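Local coordinates for protein iota-carrageenase (PDB 1H80) that hydrolyses the 1,4-beta linkages of iota-carrageenan, a sulfated galactan of red algal cell walls, from within the chain and with inversion of anomeric configuration, at residues N40-A45 with Y65-I70; R98-G103 with A133-G138. All blocks are in the same frame, centred on the assembly; numbering follows the deposited sequence.

Contact 1. Residues N40-A45 with Y65-I70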
ATOM      1  N   ASN A  40      -2.470 -15.538  22.482  1.00 14.71           N
ATOM      2  CA  ASN A  40      -2.305 -15.226  23.891  1.00 15.28           C
ATOM      3  C   ASN A  40      -0.845 -15.318  24.316  1.00 13.93           C
ATOM      4  O   ASN A  40      -0.367 -14.477  25.072  1.00 13.99           O
ATOM      5  CB  ASN A  40      -3.162 -16.155  24.756  1.00 17.26           C
ATOM      6  CG  ASN A  40      -3.000 -15.881  26.240  1.00 20.08           C
ATOM      7  OD1 ASN A  40      -2.376 -16.658  26.961  1.00 22.07           O
ATOM      8  ND2 ASN A  40      -3.550 -14.763  26.699  1.00 21.15           N
ATOM      9  N   ALA A  41      -0.142 -16.332  23.823  1.00 14.06           N
ATOM     10  CA  ALA A  41       1.267 -16.507  24.161  1.00 13.44           C
ATOM     11  C   ALA A  41       2.041 -15.272  23.720  1.00 13.24           C
ATOM     12  O   ALA A  41       2.831 -14.714  24.482  1.00 13.05           O
ATOM     13  CB  ALA A  41       1.822 -17.746  23.474  1.00 14.97           C
ATOM     14  N   LEU A  42       1.806 -14.844  22.484  1.00 12.75           N
ATOM     15  CA  LEU A  42       2.494 -13.673  21.962  1.00 12.74           C
ATOM     16  C   LEU A  42       2.107 -12.412  22.721  1.00 12.22           C
ATOM     17  O   LEU A  42       2.963 -11.584  23.032  1.00 12.37           O
ATOM     18  CB  LEU A  42       2.203 -13.499  20.467  1.00 11.76           C
ATOM     19  CG  LEU A  42       2.835 -12.268  19.803  1.00 13.15           C
ATOM     20  CD1 LEU A  42       4.341 -12.244  20.056  1.00 13.62           C
ATOM     21  CD2 LEU A  42       2.544 -12.298  18.315  1.00 13.63           C
ATOM     22  N   GLN A  43       0.824 -12.260  23.042  1.00 11.42           N
ATOM     23  CA  GLN A  43       0.406 -11.070  23.763  1.00 12.71           C
ATOM     24  C   GLN A  43       1.031 -11.026  25.154  1.00 12.16           C
ATOM     25  O   GLN A  43       1.444  -9.966  25.616  1.00 13.44           O
ATOM     26  CB  GLN A  43      -1.117 -11.004  23.874  1.00 11.98           C
ATOM     27  CG  GLN A  43      -1.611  -9.651  24.357  1.00 13.47           C
ATOM     28  CD  GLN A  43      -1.300  -8.546  23.370  1.00 14.70           C
ATOM     29  OE1 GLN A  43      -1.811  -8.545  22.249  1.00 15.97           O
ATOM     30  NE2 GLN A  43      -0.459  -7.602  23.779  1.00 13.76           N
ATOM     31  N   ARG A  44       1.100 -12.175  25.823  1.00 12.94           N
ATOM     32  CA  ARG A  44       1.714 -12.219  27.146  1.00 13.16           C
ATOM     33  C   ARG A  44       3.192 -11.850  27.052  1.00 13.13           C
ATOM     34  O   ARG A  44       3.718 -11.158  27.921  1.00 13.80           O
ATOM     35  CB  ARG A  44       1.566 -13.607  27.773  1.00 13.66           C
ATOM     36  CG  ARG A  44       0.169 -13.877  28.311  1.00 15.82           C
ATOM     37  CD  ARG A  44       0.090 -15.180  29.094  1.00 17.21           C
ATOM     38  NE  ARG A  44       0.144 -16.359  28.238  1.00 19.60           N
ATOM     39  CZ  ARG A  44       1.178 -17.191  28.167  1.00 20.31           C
ATOM     40  NH1 ARG A  44       2.261 -16.980  28.906  1.00 20.45           N
ATOM     41  NH2 ARG A  44       1.126 -18.238  27.357  1.00 21.81           N
ATOM     42  N   ALA A  45       3.855 -12.313  25.997  1.00 13.28           N
ATOM     43  CA  ALA A  45       5.274 -12.017  25.805  1.00 12.78           C
ATOM     44  C   ALA A  45       5.469 -10.520  25.616  1.00 13.06           C
ATOM     45  O   ALA A  45       6.322  -9.902  26.253  1.00 13.79           O
ATOM     46  CB  ALA A  45       5.807 -12.771  24.594  1.00 12.99           C
ATOM     47  N   TYR A  65       2.952 -20.463  13.359  1.00 14.55           N
ATOM     48  CA  TYR A  65       2.143 -19.838  14.390  1.00 14.54           C
ATOM     49  C   TYR A  65       0.889 -19.207  13.843  1.00 14.38           C
ATOM     50  O   TYR A  65       0.855 -18.737  12.706  1.00 14.77           O
ATOM     51  CB  TYR A  65       2.957 -18.757  15.093  1.00 14.69           C
ATOM     52  CG  TYR A  65       4.250 -19.276  15.642  1.00 14.33           C
ATOM     53  CD1 TYR A  65       4.298 -19.871  16.901  1.00 15.10           C
ATOM     54  CD2 TYR A  65       5.418 -19.222  14.886  1.00 15.34           C
ATOM     55  CE1 TYR A  65       5.481 -20.402  17.392  1.00 15.61           C
ATOM     56  CE2 TYR A  65       6.605 -19.751  15.367  1.00 15.70           C
ATOM     57  CZ  TYR A  65       6.628 -20.340  16.620  1.00 15.94           C
ATOM     58  OH  TYR A  65       7.793 -20.879  17.100  1.00 16.92           O
ATOM     59  N   HIS A  66      -0.141 -19.197  14.677  1.00 14.54           N
ATOM     60  CA  HIS A  66      -1.408 -18.591  14.320  1.00 14.10           C
ATOM     61  C   HIS A  66      -1.635 -17.408  15.252  1.00 14.07           C
ATOM     62  O   HIS A  66      -1.723 -17.571  16.471  1.00 14.16           O
ATOM     63  CB  HIS A  66      -2.541 -19.608  14.450  1.00 15.44           C
ATOM     64  CG  HIS A  66      -2.512 -20.671  13.398  1.00 17.59           C
ATOM     65  ND1 HIS A  66      -1.611 -21.714  13.414  1.00 18.80           N
ATOM     66  CD2 HIS A  66      -3.242 -20.823  12.269  1.00 19.01           C
ATOM     67  CE1 HIS A  66      -1.787 -22.461  12.339  1.00 18.40           C
ATOM     68  NE2 HIS A  66      -2.771 -21.943  11.627  1.00 19.32           N
ATOM     69  N   PHE A  67      -1.697 -16.214  14.669  1.00 13.37           N
ATOM     70  CA  PHE A  67      -1.908 -14.994  15.436  1.00 13.78           C
ATOM     71  C   PHE A  67      -3.038 -14.179  14.831  1.00 14.18           C
ATOM     72  O   PHE A  67      -3.334 -14.299  13.643  1.00 15.35           O
ATOM     73  CB  PHE A  67      -0.674 -14.080  15.402  1.00 13.65           C
ATOM     74  CG  PHE A  67       0.592 -14.711  15.893  1.00 13.80           C
ATOM     75  CD1 PHE A  67       0.653 -15.327  17.138  1.00 14.11           C
ATOM     76  CD2 PHE A  67       1.755 -14.627  15.129  1.00 13.77           C
ATOM     77  CE1 PHE A  67       1.854 -15.847  17.614  1.00 14.50           C
ATOM     78  CE2 PHE A  67       2.960 -15.143  15.597  1.00 13.96           C
ATOM     79  CZ  PHE A  67       3.009 -15.752  16.840  1.00 14.44           C
ATOM     80  N   LEU A  68      -3.641 -13.333  15.657  1.00 14.74           N
ATOM     81  CA  LEU A  68      -4.681 -12.424  15.200  1.00 14.55           C
ATOM     82  C   LEU A  68      -4.973 -11.391  16.277  1.00 14.77           C
ATOM     83  O   LEU A  68      -5.056 -11.720  17.463  1.00 14.94           O
ATOM     84  CB  LEU A  68      -5.971 -13.167  14.838  1.00 15.89           C
ATOM     85  CG  LEU A  68      -6.852 -12.363  13.872  1.00 17.15           C
ATOM     86  CD1 LEU A  68      -6.193 -12.328  12.496  1.00 17.28           C
ATOM     87  CD2 LEU A  68      -8.236 -12.993  13.768  1.00 18.00           C
ATOM     88  N   GLY A  69      -5.094 -10.137  15.858  1.00 14.44           N
ATOM     89  CA  GLY A  69      -5.408  -9.059  16.779  1.00 15.22           C
ATOM     90  C   GLY A  69      -4.395  -8.803  17.874  1.00 15.19           C
ATOM     91  O   GLY A  69      -4.763  -8.436  18.991  1.00 16.60           O
ATOM     92  N   ILE A  70      -3.120  -8.991  17.560  1.00 14.64           N
ATOM     93  CA  ILE A  70      -2.063  -8.773  18.539  1.00 14.84           C
ATOM     94  C   ILE A  70      -1.857  -7.278  18.745  1.00 15.33           C
ATOM     95  O   ILE A  70      -1.797  -6.512  17.783  1.00 16.33           O
ATOM     96  CB  ILE A  70      -0.738  -9.395  18.061  1.00 14.33           C
ATOM     97  CG1 ILE A  70      -0.942 -10.877  17.736  1.00 14.69           C
ATOM     98  CG2 ILE A  70       0.337  -9.209  19.122  1.00 15.25           C
ATOM     99  CD1 ILE A  70      -1.390 -11.710  18.916  1.00 15.80           C
TER
HETATM  100  O   HOH W   1      -4.141  -9.884  21.940  1.00 23.48           O
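Leu42 lays its CD2 methyl over one face of the Phe67 ring, a CH-pi contact in which CD2 stands 3.6 Å from the ring centroid and only 8° off the ring normal. The pair lies near one end of the right-handed parallel beta-helix, where helix 39-50 packs against strand 64-71 of an early coil. With CG anti to the backbone N (chi1 178°), Leu42 turns CD2 toward the strand; its CB also comes 3.7 Å from Phe67 CE1, at the rim of the ring. Leu42 CD2 also touches a second neighbour, Ile70 CG1, at 3.8 Å, and the two aliphatic side chains cross at about a right angle. Phe100 of the next coil touches Leu42, Phe67 and Ile70, and Leu58 also lies against Leu42, so the Leu42 side chain is part of an apolar cluster.

The polar margin is Gln43. Its chain bends at chi2 (65°), which brings OE1 to 3.7 Å from Ile70 CA. This oxygen accepts a hydrogen bond from Gln71 N, just beyond the strand segment, while NE2 is bonded to Asn47 OD1 one helical turn on; both ends of the amide are therefore fixed. A water lies 2.7 Å from Gln43 OE1 and reaches Gly69 O more weakly, at 3.3 Å.

Contact 2. Residues R98-G103 with A133-G138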
ATOM      1  N   ARG A  98      -6.601  -7.954  11.561  1.00 18.39           N
ATOM      2  CA  ARG A  98      -5.191  -7.684  11.330  1.00 18.58           C
ATOM      3  C   ARG A  98      -4.417  -8.643  12.218  1.00 17.81           C
ATOM      4  O   ARG A  98      -4.876  -8.993  13.305  1.00 17.18           O
ATOM      5  CB  ARG A  98      -4.829  -6.245  11.711  1.00 20.44           C
ATOM      6  CG  ARG A  98      -5.720  -5.177  11.101  0.50 23.51           C
ATOM      7  CD  ARG A  98      -6.829  -4.792  12.064  0.50 25.67           C
ATOM      8  NE  ARG A  98      -7.741  -3.810  11.487  0.50 29.12           N
ATOM      9  CZ  ARG A  98      -8.696  -3.190  12.170  0.50 30.05           C
ATOM     10  NH1 ARG A  98      -8.863  -3.445  13.460  0.50 31.41           N
ATOM     11  NH2 ARG A  98      -9.487  -2.316  11.561  0.50 31.62           N
ATOM     12  N   LEU A  99      -3.253  -9.080  11.759  1.00 16.53           N
ATOM     13  CA  LEU A  99      -2.443  -9.981  12.558  1.00 16.07           C
ATOM     14  C   LEU A  99      -1.881  -9.152  13.704  1.00 15.23           C
ATOM     15  O   LEU A  99      -1.945  -9.548  14.869  1.00 13.58           O
ATOM     16  CB  LEU A  99      -1.287 -10.556  11.739  1.00 17.45           C
ATOM     17  CG  LEU A  99      -1.578 -11.606  10.668  1.00 19.75           C
ATOM     18  CD1 LEU A  99      -0.281 -11.953   9.959  1.00 20.52           C
ATOM     19  CD2 LEU A  99      -2.181 -12.846  11.295  1.00 22.35           C
ATOM     20  N   PHE A 100      -1.363  -7.974  13.360  1.00 14.41           N
ATOM     21  CA  PHE A 100      -0.740  -7.093  14.337  1.00 14.14           C
ATOM     22  C   PHE A 100      -1.236  -5.657  14.275  1.00 13.99           C
ATOM     23  O   PHE A 100      -1.364  -5.081  13.196  1.00 14.89           O
ATOM     24  CB  PHE A 100       0.773  -7.074  14.108  1.00 13.25           C
ATOM     25  CG  PHE A 100       1.365  -8.430  13.860  1.00 13.26           C
ATOM     26  CD1 PHE A 100       1.339  -9.404  14.848  1.00 14.07           C
ATOM     27  CD2 PHE A 100       1.942  -8.734  12.630  1.00 13.84           C
ATOM     28  CE1 PHE A 100       1.877 -10.668  14.618  1.00 14.77           C
ATOM     29  CE2 PHE A 100       2.485  -9.994  12.388  1.00 14.76           C
ATOM     30  CZ  PHE A 100       2.451 -10.963  13.385  1.00 15.05           C
ATOM     31  N   GLU A 101      -1.501  -5.080  15.439  1.00 14.05           N
ATOM     32  CA  GLU A 101      -1.933  -3.693  15.508  1.00 14.69           C
ATOM     33  C   GLU A 101      -0.875  -2.963  16.321  1.00 14.12           C
ATOM     34  O   GLU A 101      -0.446  -3.446  17.368  1.00 13.62           O
ATOM     35  CB  GLU A 101      -3.309  -3.589  16.163  1.00 17.23           C
ATOM     36  CG  GLU A 101      -4.382  -4.326  15.371  1.00 20.27           C
ATOM     37  CD  GLU A 101      -5.789  -4.016  15.837  1.00 22.70           C
ATOM     38  OE1 GLU A 101      -6.066  -4.161  17.045  0.50 22.56           O
ATOM     39  OE2 GLU A 101      -6.620  -3.631  14.988  0.50 23.61           O
ATOM     40  N   VAL A 102      -0.438  -1.812  15.825  1.00 12.45           N
ATOM     41  CA  VAL A 102       0.599  -1.048  16.502  1.00 13.45           C
ATOM     42  C   VAL A 102       0.174   0.394  16.712  1.00 13.14           C
ATOM     43  O   VAL A 102       0.239   1.211  15.794  1.00 12.70           O
ATOM     44  CB  VAL A 102       1.908  -1.060  15.682  1.00 13.44           C
ATOM     45  CG1 VAL A 102       3.066  -0.557  16.533  1.00 14.52           C
ATOM     46  CG2 VAL A 102       2.178  -2.463  15.161  1.00 14.14           C
ATOM     47  N   GLY A 103      -0.274   0.701  17.925  1.00 13.13           N
ATOM     48  CA  GLY A 103      -0.687   2.054  18.235  1.00 13.67           C
ATOM     49  C   GLY A 103      -2.123   2.347  17.862  1.00 14.59           C
ATOM     50  O   GLY A 103      -2.530   3.504  17.825  1.00 14.83           O
ATOM     51  N   ALA A 133      -5.212  -7.833   7.082  1.00 15.98           N
ATOM     52  CA  ALA A 133      -4.084  -6.930   6.902  1.00 15.06           C
ATOM     53  C   ALA A 133      -3.030  -7.516   7.835  1.00 14.32           C
ATOM     54  O   ALA A 133      -3.370  -8.153   8.833  1.00 14.42           O
ATOM     55  CB  ALA A 133      -4.443  -5.518   7.329  1.00 16.00           C
ATOM     56  N   VAL A 134      -1.755  -7.335   7.508  1.00 13.12           N
ATOM     57  CA  VAL A 134      -0.702  -7.864   8.362  1.00 13.06           C
ATOM     58  C   VAL A 134      -0.457  -6.907   9.527  1.00 13.20           C
ATOM     59  O   VAL A 134      -0.430  -7.318  10.688  1.00 12.83           O
ATOM     60  CB  VAL A 134       0.601  -8.067   7.567  1.00 13.21           C
ATOM     61  CG1 VAL A 134       1.687  -8.618   8.472  1.00 14.07           C
ATOM     62  CG2 VAL A 134       0.349  -9.023   6.410  1.00 13.26           C
ATOM     63  N   PHE A 135      -0.283  -5.629   9.208  1.00 13.37           N
ATOM     64  CA  PHE A 135      -0.062  -4.600  10.222  1.00 13.42           C
ATOM     65  C   PHE A 135      -0.994  -3.420  10.027  1.00 14.20           C
ATOM     66  O   PHE A 135      -1.227  -2.983   8.903  1.00 15.32           O
ATOM     67  CB  PHE A 135       1.357  -4.011  10.154  1.00 13.99           C
ATOM     68  CG  PHE A 135       2.423  -4.877  10.742  1.00 12.82           C
ATOM     69  CD1 PHE A 135       3.097  -5.805   9.958  1.00 13.14           C
ATOM     70  CD2 PHE A 135       2.776  -4.746  12.083  1.00 13.45           C
ATOM     71  CE1 PHE A 135       4.111  -6.590  10.500  1.00 13.66           C
ATOM     72  CE2 PHE A 135       3.788  -5.528  12.635  1.00 13.08           C
ATOM     73  CZ  PHE A 135       4.455  -6.451  11.841  1.00 13.41           C
ATOM     74  N   LYS A 136      -1.534  -2.912  11.126  1.00 14.06           N
ATOM     75  CA  LYS A 136      -2.334  -1.701  11.075  1.00 14.78           C
ATOM     76  C   LYS A 136      -1.590  -0.807  12.055  1.00 14.37           C
ATOM     77  O   LYS A 136      -1.473  -1.131  13.239  1.00 14.18           O
ATOM     78  CB  LYS A 136      -3.769  -1.910  11.550  1.00 15.74           C
ATOM     79  CG  LYS A 136      -4.564  -0.610  11.479  1.00 18.83           C
ATOM     80  CD  LYS A 136      -6.038  -0.797  11.778  1.00 21.87           C
ATOM     81  CE  LYS A 136      -6.768   0.534  11.672  1.00 24.44           C
ATOM     82  NZ  LYS A 136      -8.232   0.404  11.913  1.00 27.04           N
ATOM     83  N   LEU A 137      -1.059   0.300  11.551  1.00 13.20           N
ATOM     84  CA  LEU A 137      -0.300   1.224  12.379  1.00 13.94           C
ATOM     85  C   LEU A 137      -1.136   2.432  12.753  1.00 14.59           C
ATOM     86  O   LEU A 137      -1.937   2.918  11.954  1.00 16.58           O
ATOM     87  CB  LEU A 137       0.951   1.690  11.633  1.00 14.82           C
ATOM     88  CG  LEU A 137       1.801   0.590  10.991  1.00 14.55           C
ATOM     89  CD1 LEU A 137       2.988   1.225  10.292  1.00 16.99           C
ATOM     90  CD2 LEU A 137       2.265  -0.407  12.048  1.00 17.37           C
ATOM     91  N   GLY A 138      -0.941   2.903  13.981  1.00 13.38           N
ATOM     92  CA  GLY A 138      -1.654   4.070  14.464  1.00 13.38           C
ATOM     93  C   GLY A 138      -0.685   5.009  15.157  1.00 12.83           C
ATOM     94  O   GLY A 138       0.238   5.544  14.533  1.00 13.46           O
TER
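Phe100 and Phe135 occupy equivalent positions on successive coils of the parallel beta-helix; the axes of 100-102 and 135-137 approach to 4.8 Å and run parallel to within 14°. Backbone bonds join the coils: Phe100 N donates to Val134 O (2.9 Å), Phe100 O accepts from Lys136 N, Val102 N donates to Lys136 O, and Val102 O accepts from Gly138 N (2.7 Å). At the corner where both chains turn, Leu99 N donates to Ala133 O.

Apolar packing fills the face carrying Phe100, Val102, Phe135 and Leu137, directed into the core. The two phenyl rings meet obliquely, planes at 43°, with Phe100 CD2 3.5 Å from Phe135 CZ, over one face of the Phe135 ring and toward its rim. Val102 CG2 sits at the edge of that same ring, in its plane, and Val102 also lies side by side with Leu137. Phe113 extends the aromatic cluster, meeting the Phe135 ring edge-to-face.

Charged groups gather on the other face. Arg98 was modelled in two conformers, and its side-chain contacts given here hold for one of them. The fully extended Lys136 chain places CD over one face of the Arg98 guanidinium, 3.5 Å from Arg98 NE. Arg98 bends at chi2 (95°) toward Glu101 and forms with it a salt bridge whose hydrogen bond is weak, NH1 to OE2 at 2.7 Å; the other carboxylate oxygen, Glu101 OE1, is taken by Gln71 NE2.

How the contacts relate
The two contacts follow one another along the chain, contact 1 closing before contact 2 opens, and their centres lie about 13 Å apart. Strands 64-71, 97-102 and 132-141 are consecutive neighbours in the parallel stacking of the beta-helix, so strand 97-102 serves as the bridge between them. The join is a backbone one: Ile70 O is 2.8 Å from Glu101 N, a probable hydrogen bond, and Gly69 N probably bonds Arg98 O. Contact 1 has its centre about 24 Å from the centre of the chain; contact 2 is about 13 Å from that centre. Both lie in the same half of the elongated solenoid, one where helix 39-50 packs near its end and one in the stacked coils further in.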